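Local coordinates for periplasmic oligopeptide-binding protein (Burkholderia pseudomallei, PDB 3ZS6) that probably binds oligopeptides in the periplasm and delivers them to an ABC transporter for uptake across the inner membrane, at residues G32-E37 with G179-V184. Numbering follows the deposited sequence.
Sequences GLDLFE and GPYTLV
Asp34 and Leu35 turn their backbone carbonyls, at the C-terminal end of helix 26-35, onto Gly179 and Tyr181, where the chain enters edge strand 181-187 of a mixed four-stranded sheet in this family 5 solute-binding protein of the periplasmic binding protein clan. Tyr181 N gives a hydrogen bond to Asp34 O (3.1 Å) that arrives almost in line with the C=O (163°). Pro180 sets its ring against the same oxygen, CD 3.1 Å from Asp34 O. The tyrosine ring offers an edge: Asp34 O lies in its plane, 3.6 Å from Tyr181 CD2. With chi1 -61°, Tyr181 CG stands beside its own backbone N, which keeps donor and ring edge on one carbonyl. The phenol hydroxyl binds Ile208 O, and the ring packs on Met194 of strand 191-196. Gly179 N reaches Leu35 O at 2.7 Å from above the carbonyl plane; Ser177 OG is a second donor to that oxygen. Gly179, with no side chain, packs its CA against the helix end, 3.9 Å from Glu37 N. Asp34 brings its CB up to Tyr181 CD2 (4.1 Å), and its carboxylate OD2 bonds to Tyr213 OH and Ser499 OG, while Glu37 OE2 and OE1 take Tyr200 OH and Trp201 NE1. Leu35 starts away from the strand, but its CD2 branch swings back over the backbone, 3.5 Å from Tyr181 O and 3.6 Å from Leu183 N, and meets Leu183 CB at 4.1 Å.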
loop_
_atom_site.group_PDB
_atom_site.type_symbol
_atom_site.label_atom_id
_atom_site.label_comp_id
_atom_site.label_asym_id
_atom_site.label_seq_id
_atom_site.Cartn_x
_atom_site.Cartn_y
_atom_site.Cartn_z
ATOM N N GLY A 32 -3.311 -10.984 -5.176
ATOM C CA GLY A 32 -2.254 -11.953 -4.918
ATOM C C GLY A 32 -2.434 -12.794 -3.659
ATOM O O GLY A 32 -1.992 -13.958 -3.602
ATOM N N LEU A 33 -3.077 -12.220 -2.642
ATOM C CA LEU A 33 -3.253 -12.935 -1.376
ATOM C C LEU A 33 -4.431 -13.912 -1.407
ATOM O O LEU A 33 -4.559 -14.770 -0.537
ATOM C CB LEU A 33 -3.365 -11.964 -0.200
ATOM C CG LEU A 33 -2.071 -11.226 0.171
ATOM C CD1 LEU A 33 -2.353 -10.124 1.182
ATOM C CD2 LEU A 33 -0.989 -12.184 0.712
ATOM N N ASP A 34 -5.295 -13.782 -2.410
ATOM C CA ASP A 34 -6.267 -14.832 -2.704
ATOM C C ASP A 34 -5.553 -16.021 -3.384
ATOM O O ASP A 34 -5.960 -17.168 -3.219
ATOM C CB ASP A 34 -7.380 -14.314 -3.628
ATOM C CG ASP A 34 -8.436 -13.487 -2.898
ATOM O OD1 ASP A 34 -8.414 -13.384 -1.646
ATOM O OD2 ASP A 34 -9.315 -12.949 -3.599
ATOM N N LEU A 35 -4.488 -15.741 -4.142
ATOM C CA LEU A 35 -3.764 -16.788 -4.893
ATOM C C LEU A 35 -2.597 -17.441 -4.135
ATOM O O LEU A 35 -2.256 -18.603 -4.391
ATOM C CB LEU A 35 -3.246 -16.237 -6.225
ATOM C CG LEU A 35 -4.298 -15.782 -7.243
ATOM C CD1 LEU A 35 -3.638 -15.010 -8.380
ATOM C CD2 LEU A 35 -5.103 -16.980 -7.784
ATOM N N PHE A 36 -1.988 -16.690 -3.216
ATOM C CA PHE A 36 -0.821 -17.156 -2.465
ATOM C C PHE A 36 -1.032 -16.966 -0.968
ATOM O O PHE A 36 -1.723 -16.043 -0.539
ATOM C CB PHE A 36 0.446 -16.388 -2.861
ATOM C CG PHE A 36 0.870 -16.582 -4.293
ATOM C CD1 PHE A 36 0.338 -15.790 -5.304
ATOM C CD2 PHE A 36 1.823 -17.538 -4.623
ATOM C CE1 PHE A 36 0.743 -15.947 -6.627
ATOM C CE2 PHE A 36 2.231 -17.713 -5.941
ATOM C CZ PHE A 36 1.692 -16.917 -6.946
ATOM N N GLU A 37 -0.416 -17.835 -0.176
ATOM C CA GLU A 37 -0.511 -17.749 1.276
ATOM C C GLU A 37 0.872 -17.713 1.890
ATOM O O GLU A 37 1.697 -18.585 1.619
ATOM C CB GLU A 37 -1.262 -18.962 1.831
ATOM C CG GLU A 37 -1.411 -18.950 3.357
ATOM C CD GLU A 37 -2.096 -20.199 3.870
ATOM O OE1 GLU A 37 -1.596 -21.313 3.590
ATOM O OE2 GLU A 37 -3.144 -20.065 4.535
ATOM N N GLY A 179 -2.348 -20.466 -2.436
ATOM C CA GLY A 179 -3.440 -19.866 -1.683
ATOM C C GLY A 179 -4.748 -20.628 -1.811
ATOM O O GLY A 179 -4.780 -21.712 -2.386
ATOM N N PRO A 180 -5.845 -20.049 -1.292
ATOM C CA PRO A 180 -7.153 -20.718 -1.316
ATOM C C PRO A 180 -7.776 -20.771 -2.716
ATOM O O PRO A 180 -8.721 -21.536 -2.917
ATOM C CB PRO A 180 -8.005 -19.859 -0.377
ATOM C CG PRO A 180 -7.338 -18.502 -0.396
ATOM C CD PRO A 180 -5.878 -18.771 -0.558
ATOM N N TYR A 181 -7.253 -19.978 -3.653
ATOM C CA TYR A 181 -7.777 -19.923 -5.021
ATOM C C TYR A 181 -6.689 -20.156 -6.069
ATOM O O TYR A 181 -5.516 -19.879 -5.832
ATOM C CB TYR A 181 -8.495 -18.579 -5.281
ATOM C CG TYR A 181 -9.663 -18.385 -4.350
ATOM C CD1 TYR A 181 -10.927 -18.868 -4.681
ATOM C CD2 TYR A 181 -9.493 -17.768 -3.108
ATOM C CE1 TYR A 181 -11.997 -18.725 -3.811
ATOM C CE2 TYR A 181 -10.556 -17.612 -2.237
ATOM C CZ TYR A 181 -11.805 -18.097 -2.593
ATOM O OH TYR A 181 -12.860 -17.948 -1.726
ATOM N N THR A 182 -7.087 -20.691 -7.219
ATOM C CA THR A 182 -6.179 -20.841 -8.343
ATOM C C THR A 182 -6.692 -19.997 -9.501
ATOM O O THR A 182 -7.904 -19.877 -9.707
ATOM C CB THR A 182 -6.068 -22.307 -8.823
ATOM O OG1 THR A 182 -7.328 -22.736 -9.349
ATOM C CG2 THR A 182 -5.655 -23.225 -7.680
ATOM N N LEU A 183 -5.759 -19.441 -10.266
ATOM C CA LEU A 183 -6.087 -18.526 -11.346
ATOM C C LEU A 183 -6.661 -19.267 -12.544
ATOM O O LEU A 183 -6.024 -20.175 -13.078
ATOM C CB LEU A 183 -4.830 -17.759 -11.764
ATOM C CG LEU A 183 -5.001 -16.661 -12.813
ATOM C CD1 LEU A 183 -5.852 -15.537 -12.247
ATOM C CD2 LEU A 183 -3.636 -16.146 -13.256
ATOM N N VAL A 184 -7.852 -18.865 -12.983
ATOM C CA VAL A 184 -8.483 -19.486 -14.152
ATOM C C VAL A 184 -8.362 -18.627 -15.411
ATOM O O VAL A 184 -8.137 -19.145 -16.510
ATOM C CB VAL A 184 -9.981 -19.777 -13.907
ATOM C CG1 VAL A 184 -10.583 -20.488 -15.109
ATOM C CG2 VAL A 184 -10.168 -20.601 -12.647
#